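Local atomic coordinates of epidermin biosynthesis protein EpiD (Staphylococcus aureus, PDB entry 3QJG), a protein that binds flavin mononucleotide and probably catalyses the oxidative decarboxylation of the C-terminal cysteine of the epidermin precursor peptide. Residues H23-F32 with A165-I175; E62-I73 with N100-T108. All blocks are in the same frame, centred on the assembly; numbering follows the deposited sequence.

Contact 1: residues H23-F32 with A165-I175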
loop_
_atom_site.group_PDB
_atom_site.type_symbol
_atom_site.label_atom_id
_atom_site.label_comp_id
_atom_site.label_asym_id
_atom_site.label_seq_id
_atom_site.Cartn_x
_atom_site.Cartn_y
_atom_site.Cartn_z
ATOM N N HIS A 23 -1.466 -32.567 -16.866
ATOM C CA HIS A 23 -1.502 -33.896 -17.506
ATOM C C HIS A 23 -2.654 -33.993 -18.512
ATOM O O HIS A 23 -2.472 -34.499 -19.605
ATOM C CB HIS A 23 -1.649 -35.037 -16.462
ATOM C CG HIS A 23 -0.641 -34.976 -15.353
ATOM N ND1 HIS A 23 0.719 -34.891 -15.591
ATOM C CD2 HIS A 23 -0.793 -34.977 -14.001
ATOM C CE1 HIS A 23 1.358 -34.838 -14.432
ATOM N NE2 HIS A 23 0.464 -34.882 -13.451
ATOM N N TYR A 24 -3.833 -33.510 -18.116
ATOM C CA TYR A 24 -4.997 -33.525 -18.973
ATOM C C TYR A 24 -4.795 -32.593 -20.168
ATOM O O TYR A 24 -5.099 -32.931 -21.318
ATOM C CB TYR A 24 -6.217 -33.109 -18.170
ATOM C CG TYR A 24 -6.604 -34.085 -17.081
ATOM C CD1 TYR A 24 -7.661 -34.971 -17.253
ATOM C CD2 TYR A 24 -5.951 -34.093 -15.864
ATOM C CE1 TYR A 24 -8.037 -35.828 -16.251
ATOM C CE2 TYR A 24 -6.311 -34.973 -14.859
ATOM C CZ TYR A 24 -7.366 -35.832 -15.047
ATOM O OH TYR A 24 -7.719 -36.702 -14.027
ATOM N N ILE A 25 -4.238 -31.420 -19.912
ATOM C CA ILE A 25 -3.930 -30.509 -21.014
ATOM C C ILE A 25 -2.988 -31.188 -22.003
ATOM O O ILE A 25 -3.226 -31.158 -23.210
ATOM C CB ILE A 25 -3.266 -29.217 -20.544
ATOM C CG1 ILE A 25 -4.219 -28.433 -19.624
ATOM C CG2 ILE A 25 -2.831 -28.405 -21.758
ATOM C CD1 ILE A 25 -3.524 -27.299 -18.846
ATOM N N ILE A 26 -1.933 -31.823 -21.498
ATOM C CA ILE A 26 -0.954 -32.423 -22.398
ATOM C C ILE A 26 -1.643 -33.442 -23.324
ATOM O O ILE A 26 -1.308 -33.546 -24.536
ATOM C CB ILE A 26 0.244 -33.070 -21.612
ATOM C CG1 ILE A 26 1.176 -31.983 -21.041
ATOM C CG2 ILE A 26 1.079 -34.030 -22.503
ATOM C CD1 ILE A 26 2.617 -32.504 -20.706
ATOM N N GLU A 27 -2.570 -34.202 -22.757
ATOM C CA GLU A 27 -3.232 -35.275 -23.470
ATOM C C GLU A 27 -4.336 -34.781 -24.415
ATOM O O GLU A 27 -4.534 -35.346 -25.460
ATOM C CB GLU A 27 -3.797 -36.324 -22.478
ATOM C CG GLU A 27 -2.744 -37.117 -21.662
ATOM C CD GLU A 27 -1.548 -37.649 -22.499
ATOM O OE1 GLU A 27 -0.385 -37.269 -22.209
ATOM O OE2 GLU A 27 -1.774 -38.456 -23.431
ATOM N N LEU A 28 -5.086 -33.755 -24.004
ATOM C CA LEU A 28 -6.089 -33.123 -24.856
ATOM C C LEU A 28 -5.454 -32.466 -26.091
ATOM O O LEU A 28 -6.065 -32.460 -27.155
ATOM C CB LEU A 28 -6.907 -32.173 -24.030
ATOM C CG LEU A 28 -7.874 -32.920 -23.099
ATOM C CD1 LEU A 28 -8.362 -32.025 -21.976
ATOM C CD2 LEU A 28 -9.039 -33.417 -23.887
ATOM N N LYS A 29 -4.213 -31.993 -25.975
ATOM C CA LYS A 29 -3.481 -31.486 -27.131
ATOM C C LYS A 29 -3.281 -32.480 -28.286
ATOM O O LYS A 29 -3.105 -32.057 -29.399
ATOM C CB LYS A 29 -2.166 -30.831 -26.706
ATOM C CG LYS A 29 -2.407 -29.366 -26.241
ATOM C CD LYS A 29 -1.851 -28.453 -27.312
ATOM C CE LYS A 29 -2.610 -27.214 -27.493
ATOM N NZ LYS A 29 -2.149 -26.642 -28.782
ATOM N N SER A 30 -3.356 -33.779 -28.034
ATOM C CA SER A 30 -3.343 -34.764 -29.127
ATOM C C SER A 30 -4.666 -34.836 -29.910
ATOM O O SER A 30 -4.638 -35.204 -31.071
ATOM C CB SER A 30 -3.000 -36.153 -28.590
ATOM O OG SER A 30 -4.056 -36.620 -27.754
ATOM N N LYS A 31 -5.807 -34.484 -29.285
ATOM C CA LYS A 31 -7.108 -34.471 -29.959
ATOM C C LYS A 31 -7.577 -33.092 -30.420
ATOM O O LYS A 31 -8.337 -32.991 -31.370
ATOM C CB LYS A 31 -8.173 -35.012 -29.041
ATOM C CG LYS A 31 -9.393 -35.494 -29.765
ATOM C CD LYS A 31 -10.578 -35.635 -28.808
ATOM C CE LYS A 31 -11.589 -36.646 -29.292
ATOM N NZ LYS A 31 -12.673 -36.799 -28.264
ATOM N N PHE A 32 -7.144 -32.036 -29.746
ATOM C CA PHE A 32 -7.720 -30.702 -29.970
ATOM C C PHE A 32 -6.677 -29.700 -30.393
ATOM O O PHE A 32 -5.537 -29.777 -29.971
ATOM C CB PHE A 32 -8.383 -30.238 -28.695
ATOM C CG PHE A 32 -9.625 -30.983 -28.352
ATOM C CD1 PHE A 32 -10.823 -30.688 -28.986
ATOM C CD2 PHE A 32 -9.605 -31.964 -27.379
ATOM C CE1 PHE A 32 -12.003 -31.382 -28.638
ATOM C CE2 PHE A 32 -10.776 -32.651 -27.012
ATOM C CZ PHE A 32 -11.971 -32.370 -27.657
ATOM N N ALA A 165 -12.175 -37.199 -10.581
ATOM C CA ALA A 165 -11.948 -36.996 -12.025
ATOM C C ALA A 165 -11.191 -38.212 -12.577
ATOM O O ALA A 165 -10.351 -38.767 -11.905
ATOM C CB ALA A 165 -11.168 -35.671 -12.303
ATOM N N PRO A 166 -11.506 -38.629 -13.807
ATOM C CA PRO A 166 -10.900 -39.839 -14.294
ATOM C C PRO A 166 -9.582 -39.557 -14.967
ATOM O O PRO A 166 -9.210 -38.396 -15.165
ATOM C CB PRO A 166 -11.924 -40.335 -15.319
ATOM C CG PRO A 166 -12.583 -39.064 -15.826
ATOM C CD PRO A 166 -12.634 -38.183 -14.653
ATOM N N GLU A 167 -8.906 -40.624 -15.332
ATOM C CA GLU A 167 -7.627 -40.431 -15.979
ATOM C C GLU A 167 -7.823 -39.755 -17.350
ATOM O O GLU A 167 -8.903 -39.860 -17.982
ATOM C CB GLU A 167 -6.814 -41.721 -16.050
ATOM C CG GLU A 167 -6.159 -42.067 -14.701
ATOM C CD GLU A 167 -5.772 -40.835 -13.863
ATOM O OE1 GLU A 167 -4.897 -40.030 -14.296
ATOM O OE2 GLU A 167 -6.334 -40.689 -12.745
ATOM N N PRO A 168 -6.799 -38.964 -17.779
ATOM C CA PRO A 168 -6.891 -38.216 -19.013
ATOM C C PRO A 168 -7.413 -38.952 -20.248
ATOM O O PRO A 168 -8.231 -38.387 -21.008
ATOM C CB PRO A 168 -5.461 -37.732 -19.245
ATOM C CG PRO A 168 -4.898 -37.591 -17.908
ATOM C CD PRO A 168 -5.559 -38.629 -17.053
ATOM N N TYR A 169 -7.023 -40.206 -20.436
ATOM C CA TYR A 169 -7.572 -40.955 -21.591
ATOM C C TYR A 169 -9.095 -41.141 -21.516
ATOM O O TYR A 169 -9.761 -41.179 -22.559
ATOM C CB TYR A 169 -6.829 -42.298 -21.822
ATOM C CG TYR A 169 -7.263 -43.467 -20.952
ATOM C CD1 TYR A 169 -8.258 -44.341 -21.376
ATOM C CD2 TYR A 169 -6.644 -43.720 -19.734
ATOM C CE1 TYR A 169 -8.651 -45.437 -20.579
ATOM C CE2 TYR A 169 -7.022 -44.803 -18.923
ATOM C CZ TYR A 169 -8.027 -45.661 -19.353
ATOM O OH TYR A 169 -8.402 -46.738 -18.564
ATOM N N LYS A 170 -9.663 -41.242 -20.316
ATOM C CA LYS A 170 -11.128 -41.429 -20.189
ATOM C C LYS A 170 -11.856 -40.147 -20.529
ATOM O O LYS A 170 -12.955 -40.165 -21.067
ATOM C CB LYS A 170 -11.547 -41.870 -18.772
ATOM C CG LYS A 170 -11.221 -43.335 -18.419
ATOM C CD LYS A 170 -12.226 -44.321 -19.031
ATOM C CE LYS A 170 -12.000 -45.741 -18.517
ATOM N NZ LYS A 170 -12.672 -46.762 -19.409
ATOM N N VAL A 171 -11.229 -39.024 -20.206
ATOM C CA VAL A 171 -11.730 -37.718 -20.590
ATOM C C VAL A 171 -11.772 -37.642 -22.100
ATOM O O VAL A 171 -12.786 -37.246 -22.657
ATOM C CB VAL A 171 -10.819 -36.582 -19.986
ATOM C CG1 VAL A 171 -11.310 -35.183 -20.424
ATOM C CG2 VAL A 171 -10.764 -36.711 -18.452
ATOM N N LEU A 172 -10.665 -38.015 -22.770
ATOM C CA LEU A 172 -10.602 -37.968 -24.250
ATOM C C LEU A 172 -11.732 -38.769 -24.893
ATOM O O LEU A 172 -12.319 -38.324 -25.877
ATOM C CB LEU A 172 -9.295 -38.520 -24.791
ATOM C CG LEU A 172 -8.132 -37.551 -24.873
ATOM C CD1 LEU A 172 -6.923 -38.192 -25.461
ATOM C CD2 LEU A 172 -8.504 -36.380 -25.763
ATOM N N GLU A 173 -12.019 -39.942 -24.322
ATOM C CA GLU A 173 -13.062 -40.840 -24.832
ATOM C C GLU A 173 -14.468 -40.364 -24.537
ATOM O O GLU A 173 -15.396 -40.774 -25.217
ATOM C CB GLU A 173 -12.919 -42.259 -24.243
ATOM C CG GLU A 173 -11.712 -42.939 -24.743
ATOM C CD GLU A 173 -11.615 -44.371 -24.322
ATOM O OE1 GLU A 173 -10.852 -45.086 -24.984
ATOM O OE2 GLU A 173 -12.276 -44.778 -23.342
ATOM N N PHE A 174 -14.645 -39.542 -23.511
ATOM C CA PHE A 174 -16.002 -39.143 -23.105
ATOM C C PHE A 174 -16.411 -37.936 -23.928
ATOM O O PHE A 174 -17.582 -37.701 -24.109
ATOM C CB PHE A 174 -16.043 -38.830 -21.611
ATOM C CG PHE A 174 -17.449 -38.624 -21.028
ATOM C CD1 PHE A 174 -18.323 -39.708 -20.848
ATOM C CD2 PHE A 174 -17.862 -37.353 -20.608
ATOM C CE1 PHE A 174 -19.599 -39.511 -20.278
ATOM C CE2 PHE A 174 -19.117 -37.139 -20.065
ATOM C CZ PHE A 174 -20.003 -38.217 -19.897
ATOM N N ILE A 175 -15.461 -37.150 -24.427
ATOM C CA ILE A 175 -15.854 -35.894 -25.080
ATOM C C ILE A 175 -15.710 -36.007 -26.600
ATOM O O ILE A 175 -16.141 -35.084 -27.289
ATOM C CB ILE A 175 -15.117 -34.616 -24.498
ATOM C CG1 ILE A 175 -13.675 -34.515 -24.964
ATOM C CG2 ILE A 175 -15.082 -34.650 -23.024
ATOM C CD1 ILE A 175 -12.868 -33.459 -24.196
ATOM O OXT ILE A 175 -15.197 -36.999 -27.164
#

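Contact 2: residues E62-I73 with N100-T108. With FMN (flavin mononucleotide), chain P.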
loop_
_atom_site.group_PDB
_atom_site.type_symbol
_atom_site.label_atom_id
_atom_site.label_comp_id
_atom_site.label_asym_id
_atom_site.label_seq_id
_atom_site.Cartn_x
_atom_site.Cartn_y
_atom_site.Cartn_z
ATOM N N GLU A 62 -10.299 -13.690 -15.298
ATOM C CA GLU A 62 -11.303 -12.652 -15.012
ATOM C C GLU A 62 -10.767 -11.491 -14.138
ATOM O O GLU A 62 -11.248 -10.339 -14.237
ATOM C CB GLU A 62 -12.524 -13.298 -14.291
ATOM C CG GLU A 62 -13.782 -12.522 -14.469
ATOM C CD GLU A 62 -14.903 -12.943 -13.550
ATOM O OE1 GLU A 62 -14.889 -14.060 -12.968
ATOM O OE2 GLU A 62 -15.815 -12.112 -13.419
ATOM N N PHE A 63 -9.792 -11.777 -13.273
ATOM C CA PHE A 63 -9.155 -10.757 -12.388
ATOM C C PHE A 63 -8.271 -9.846 -13.218
ATOM O O PHE A 63 -8.228 -8.652 -13.035
ATOM C CB PHE A 63 -8.291 -11.438 -11.305
ATOM C CG PHE A 63 -7.696 -10.484 -10.274
ATOM C CD1 PHE A 63 -8.492 -9.942 -9.267
ATOM C CD2 PHE A 63 -6.333 -10.142 -10.316
ATOM C CE1 PHE A 63 -7.960 -9.082 -8.306
ATOM C CE2 PHE A 63 -5.797 -9.293 -9.362
ATOM C CZ PHE A 63 -6.624 -8.761 -8.345
ATOM N N GLU A 64 -7.550 -10.430 -14.138
ATOM C CA GLU A 64 -6.660 -9.649 -14.978
ATOM C C GLU A 64 -7.421 -8.924 -16.089
ATOM O O GLU A 64 -7.059 -7.834 -16.464
ATOM C CB GLU A 64 -5.560 -10.539 -15.512
ATOM C CG GLU A 64 -4.621 -10.981 -14.382
ATOM C CD GLU A 64 -3.791 -9.830 -13.831
ATOM O OE1 GLU A 64 -3.102 -9.178 -14.649
ATOM O OE2 GLU A 64 -3.827 -9.584 -12.600
ATOM N N ASP A 65 -8.469 -9.535 -16.624
ATOM C CA ASP A 65 -9.265 -8.907 -17.671
ATOM C C ASP A 65 -10.759 -9.024 -17.442
ATOM O O ASP A 65 -11.391 -9.931 -17.971
ATOM C CB ASP A 65 -8.956 -9.538 -18.981
ATOM C CG ASP A 65 -9.723 -8.902 -20.116
ATOM O OD1 ASP A 65 -10.383 -7.818 -19.939
ATOM O OD2 ASP A 65 -9.644 -9.513 -21.200
ATOM N N PRO A 66 -11.335 -8.094 -16.676
ATOM C CA PRO A 66 -12.672 -8.370 -16.148
ATOM C C PRO A 66 -13.757 -8.258 -17.219
ATOM O O PRO A 66 -14.890 -8.578 -16.930
ATOM C CB PRO A 66 -12.863 -7.270 -15.086
ATOM C CG PRO A 66 -11.532 -6.802 -14.786
ATOM C CD PRO A 66 -10.818 -6.833 -16.131
ATOM N N PHE A 67 -13.399 -7.776 -18.403
ATOM C CA PHE A 67 -14.349 -7.640 -19.490
ATOM C C PHE A 67 -14.362 -8.768 -20.545
ATOM O O PHE A 67 -14.999 -8.643 -21.603
ATOM C CB PHE A 67 -14.224 -6.256 -20.126
ATOM C CG PHE A 67 -15.032 -5.193 -19.403
ATOM C CD1 PHE A 67 -16.246 -4.751 -19.918
ATOM C CD2 PHE A 67 -14.607 -4.680 -18.186
ATOM C CE1 PHE A 67 -17.023 -3.759 -19.248
ATOM C CE2 PHE A 67 -15.359 -3.706 -17.498
ATOM C CZ PHE A 67 -16.574 -3.242 -18.030
ATOM N N LEU A 68 -13.683 -9.872 -20.245
ATOM C CA LEU A 68 -13.779 -11.061 -21.060
ATOM C C LEU A 68 -15.214 -11.458 -21.256
ATOM O O LEU A 68 -16.008 -11.482 -20.317
ATOM C CB LEU A 68 -13.046 -12.206 -20.394
ATOM C CG LEU A 68 -11.540 -12.090 -20.336
ATOM C CD1 LEU A 68 -11.048 -13.165 -19.267
ATOM C CD2 LEU A 68 -10.959 -12.229 -21.738
ATOM N N ASN A 69 -15.542 -11.773 -22.494
ATOM C CA ASN A 69 -16.898 -12.089 -22.887
ATOM C C ASN A 69 -17.170 -13.582 -23.002
ATOM O O ASN A 69 -16.533 -14.302 -23.775
ATOM C CB ASN A 69 -17.199 -11.393 -24.198
ATOM C CG ASN A 69 -18.641 -11.448 -24.547
ATOM O OD1 ASN A 69 -19.163 -12.499 -24.943
ATOM N ND2 ASN A 69 -19.308 -10.315 -24.408
ATOM N N HIS A 70 -18.106 -14.022 -22.161
ATOM C CA HIS A 70 -18.548 -15.364 -22.053
ATOM C C HIS A 70 -19.137 -15.917 -23.366
ATOM O O HIS A 70 -19.019 -17.098 -23.635
ATOM C CB HIS A 70 -19.654 -15.435 -20.917
ATOM C CG HIS A 70 -20.818 -14.523 -21.157
ATOM N ND1 HIS A 70 -20.759 -13.155 -20.960
ATOM C CD2 HIS A 70 -22.066 -14.774 -21.618
ATOM C CE1 HIS A 70 -21.916 -12.614 -21.299
ATOM N NE2 HIS A 70 -22.721 -13.569 -21.716
ATOM N N VAL A 71 -19.839 -15.109 -24.159
ATOM C CA VAL A 71 -20.377 -15.585 -25.409
ATOM C C VAL A 71 -19.235 -15.833 -26.409
ATOM O O VAL A 71 -19.171 -16.890 -27.093
ATOM C CB VAL A 71 -21.429 -14.595 -26.005
ATOM C CG1 VAL A 71 -21.836 -15.075 -27.422
ATOM C CG2 VAL A 71 -22.713 -14.467 -25.034
ATOM N N ASP A 72 -18.310 -14.889 -26.494
ATOM C CA ASP A 72 -17.222 -15.068 -27.463
ATOM C C ASP A 72 -16.311 -16.272 -27.116
ATOM O O ASP A 72 -15.900 -17.020 -27.973
ATOM C CB ASP A 72 -16.384 -13.840 -27.517
ATOM C CG ASP A 72 -17.084 -12.672 -28.171
ATOM O OD1 ASP A 72 -18.197 -12.802 -28.724
ATOM O OD2 ASP A 72 -16.453 -11.584 -28.136
ATOM N N ILE A 73 -16.008 -16.432 -25.830
ATOM C CA ILE A 73 -15.251 -17.562 -25.353
ATOM C C ILE A 73 -16.001 -18.855 -25.655
ATOM O O ILE A 73 -15.401 -19.742 -26.219
ATOM C CB ILE A 73 -14.884 -17.432 -23.848
ATOM C CG1 ILE A 73 -13.872 -16.302 -23.650
ATOM C CG2 ILE A 73 -14.294 -18.732 -23.345
ATOM C CD1 ILE A 73 -13.591 -15.919 -22.213
ATOM N N ASN A 100 -19.522 -15.807 -11.751
ATOM C CA ASN A 100 -18.172 -15.612 -12.302
ATOM C C ASN A 100 -18.034 -15.967 -13.772
ATOM O O ASN A 100 -18.967 -16.463 -14.346
ATOM C CB ASN A 100 -17.165 -16.354 -11.487
ATOM C CG ASN A 100 -17.387 -17.856 -11.460
ATOM O OD1 ASN A 100 -17.683 -18.496 -12.482
ATOM N ND2 ASN A 100 -17.153 -18.454 -10.275
ATOM N N LEU A 101 -16.865 -15.743 -14.389
ATOM C CA LEU A 101 -16.767 -15.927 -15.803
ATOM C C LEU A 101 -16.968 -17.418 -16.221
ATOM O O LEU A 101 -17.667 -17.737 -17.173
ATOM C CB LEU A 101 -15.388 -15.366 -16.283
ATOM C CG LEU A 101 -15.216 -15.544 -17.761
ATOM C CD1 LEU A 101 -16.460 -14.909 -18.519
ATOM C CD2 LEU A 101 -13.743 -14.955 -18.185
ATOM N N LEU A 102 -16.355 -18.348 -15.498
ATOM C CA LEU A 102 -16.488 -19.740 -15.767
ATOM C C LEU A 102 -17.927 -20.194 -15.784
ATOM O O LEU A 102 -18.352 -20.950 -16.671
ATOM C CB LEU A 102 -15.737 -20.534 -14.678
ATOM C CG LEU A 102 -15.766 -22.056 -14.685
ATOM C CD1 LEU A 102 -14.560 -22.572 -13.903
ATOM C CD2 LEU A 102 -17.048 -22.648 -14.012
ATOM N N LEU A 103 -18.680 -19.760 -14.790
ATOM C CA LEU A 103 -20.045 -20.212 -14.665
ATOM C C LEU A 103 -20.960 -19.644 -15.745
ATOM O O LEU A 103 -21.913 -20.315 -16.190
ATOM C CB LEU A 103 -20.621 -19.847 -13.313
ATOM C CG LEU A 103 -20.084 -20.474 -12.032
ATOM C CD1 LEU A 103 -20.728 -19.812 -10.792
ATOM C CD2 LEU A 103 -20.379 -21.940 -12.049
ATOM N N THR A 104 -20.707 -18.393 -16.108
ATOM C CA THR A 104 -21.407 -17.731 -17.204
ATOM C C THR A 104 -21.145 -18.378 -18.588
ATOM O O THR A 104 -22.070 -18.488 -19.424
ATOM C CB THR A 104 -20.998 -16.223 -17.284
ATOM O OG1 THR A 104 -21.238 -15.618 -16.003
ATOM C CG2 THR A 104 -21.713 -15.477 -18.376
ATOM N N ILE A 105 -19.896 -18.730 -18.841
ATOM C CA ILE A 105 -19.534 -19.537 -19.966
ATOM C C ILE A 105 -20.323 -20.841 -20.042
ATOM O O ILE A 105 -20.879 -21.119 -21.103
ATOM C CB ILE A 105 -18.042 -19.818 -20.026
ATOM C CG1 ILE A 105 -17.274 -18.519 -20.210
ATOM C CG2 ILE A 105 -17.702 -20.687 -21.257
ATOM C CD1 ILE A 105 -15.740 -18.643 -19.922
ATOM N N CYS A 106 -20.490 -21.551 -18.914
ATOM C CA CYS A 106 -21.171 -22.853 -18.924
ATOM C C CYS A 106 -22.702 -22.702 -19.102
ATOM O O CYS A 106 -23.377 -23.496 -19.790
ATOM C CB CYS A 106 -20.787 -23.689 -17.672
ATOM S SG CYS A 106 -18.992 -24.082 -17.602
ATOM N N HIS A 107 -23.240 -21.656 -18.498
ATOM C CA HIS A 107 -24.631 -21.267 -18.694
ATOM C C HIS A 107 -24.999 -21.022 -20.171
ATOM O O HIS A 107 -26.087 -21.323 -20.603
ATOM C CB HIS A 107 -24.896 -20.003 -17.895
ATOM C CG HIS A 107 -26.317 -19.614 -17.839
ATOM N ND1 HIS A 107 -27.254 -20.365 -17.166
ATOM C CD2 HIS A 107 -26.984 -18.571 -18.385
ATOM C CE1 HIS A 107 -28.433 -19.780 -17.269
ATOM N NE2 HIS A 107 -28.294 -18.682 -17.995
ATOM N N THR A 108 -24.065 -20.534 -20.954
ATOM C CA THR A 108 -24.297 -20.156 -22.317
ATOM C C THR A 108 -24.174 -21.363 -23.297
ATOM O O THR A 108 -24.440 -21.236 -24.511
ATOM C CB THR A 108 -23.292 -19.039 -22.660
ATOM O OG1 THR A 108 -23.407 -17.985 -21.679
ATOM C CG2 THR A 108 -23.518 -18.464 -24.077
HETATM N N1 FMN P . -24.814 -11.189 -18.693
HETATM C C2 FMN P . -26.165 -11.135 -18.944
HETATM O O2 FMN P . -27.018 -11.895 -18.370
HETATM N N3 FMN P . -26.585 -10.161 -19.818
HETATM C C4 FMN P . -25.715 -9.318 -20.476
HETATM O O4 FMN P . -26.198 -8.517 -21.281
HETATM C C4A FMN P . -24.357 -9.402 -20.221
HETATM N N5 FMN P . -23.416 -8.595 -20.867
HETATM C C5A FMN P . -22.061 -8.677 -20.556
HETATM C C6 FMN P . -21.118 -7.855 -21.176
HETATM C C7 FMN P . -19.750 -7.940 -20.854
HETATM C C7M FMN P . -18.719 -7.053 -21.537
HETATM C C8 FMN P . -19.346 -8.888 -19.907
HETATM C C8M FMN P . -17.900 -9.042 -19.493
HETATM C C9 FMN P . -20.287 -9.704 -19.289
HETATM C C9A FMN P . -21.639 -9.609 -19.617
HETATM N N10 FMN P . -22.565 -10.444 -19.008
HETATM C C10 FMN P . -23.918 -10.339 -19.298
HETATM C "C1'" FMN P . -22.164 -11.447 -18.018
HETATM C "C2'" FMN P . -22.489 -11.002 -16.598
HETATM O "O2'" FMN P . -21.909 -9.781 -16.214
HETATM C "C3'" FMN P . -21.974 -12.070 -15.663
HETATM O "O3'" FMN P . -22.699 -13.285 -15.780
HETATM C "C4'" FMN P . -22.016 -11.563 -14.200
HETATM O "O4'" FMN P . -21.645 -12.594 -13.354
HETATM C "C5'" FMN P . -23.362 -11.097 -13.809
HETATM O "O5'" FMN P . -23.340 -10.750 -12.451
HETATM P P FMN P . -24.535 -9.898 -11.804
HETATM O O1P FMN P . -24.459 -10.002 -10.232
HETATM O O2P FMN P . -25.760 -10.441 -12.373
HETATM O O3P FMN P . -24.488 -8.498 -12.322
#

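Contact 1: residues H23-F32 with A165-I175
The Y24 ring carries P168 on one face. CG of P168 lies 3.8 Å from the centroid of the Y24 ring, 9° off the normal, a CH-pi contact over the ring centre. At the ring edge, in plane, come V171 CG2 and the carbonyl oxygen of P166. The phenol OH of Y24 donates to P166 O at 2.5 Å, from above the carbonyl plane. The F32 ring has K31 CG over one face, toward the rim, and takes I175 CD1 obliquely, 3.6 Å from F32 CE2.

Y24, P168 and V171 belong to two helices, 23-28 and 168-174, whose axes pass 9.4 Å apart at -48°. Both pack on the parallel part of the sheet of a Rossmann-like flavoprotein fold: Y24 and V171 touch strand 79-85, and L28 touches strand 34-39.

L28 and L172 lie alongside, pointing opposite ways, with L28 CD2 3.5 Å from L172 CD2. K31 also passes L172 head to tail. Its CG is anti to the backbone N (chi1 -159°) and the chain stays extended, which carries NZ to the helix end. There K31 NZ donates to L172 O at 2.9 Å, in the carbonyl plane, and forms a salt bridge with I175 OXT of the terminal carboxylate at 2.8 Å.

Contact 2: residues E62-I73 with N100-T108
Segment 62-73 meets segment 100-108 at E62, swings away, and returns at L68 and helix 70-73. The CA atoms of H70 and I105 come within 4.8 Å. A type I turn from D65 to L68 leads toward the helix, and N69 is its N-cap: N69 OD1 accepts from D72 N and weakly from V71 N. N100 is the N-cap of helix 101-107, its OD1 accepting from L103 N nearly in line with the side-chain C=O. This is a flavin-binding corner of the Rossmann-like flavoprotein fold: P66, F67, L68, H70 and T104 belong to an FMN pocket. Residues of the third subunit, among them T86, S87 and N118, hydrogen-bond the same FMN, so the site lies between subunits.

E62 reaches the start of helix 101-107. With chi1 at -156° its chain turns away from its own N and stays straight, which brings OE1 to L101 N at 3.0 Å, 154° at the hydrogen. The N-H meets OE1 from above the carboxylate plane. The helix N-terminus would probably favour the charged carboxylate here.

L101 packs tightly on L68, with L68 CD1 3.4 Å from L101 CD2. I73 and L101 meet tip to tip. I73 CG2 also lies 3.7 Å from I105 CD1.

The H70 ring brings CE1 over the face of the flavin, 3.2 Å from FMN N10. T104 CG2 lies over one face of the H70 ring, toward the rim; how close it sits is doubtful. T104 OG1 donates to N100 O at 2.9 Å and accepts from the ribityl hydroxyl O3' of FMN at 2.8 Å.

In the fold
Contact 2 is nested along the chain inside the loop closed by contact 1. Helix 21-28 comes first, then helices 70-75 and 101-107, and helix 168-174 last. The centres of the two contacts are 23 Å apart and their nearest atoms about 12 Å apart, so they do not touch. They share the central sheet. Both reach strand 34-39, through L28 in contact 1 and through L101 and I105 in contact 2. Contact 1 brings the C-terminal helix beside the first helix of the fold. Contact 2 forms part of an FMN pocket completed by the third subunit, which ties flavin binding to the assembly.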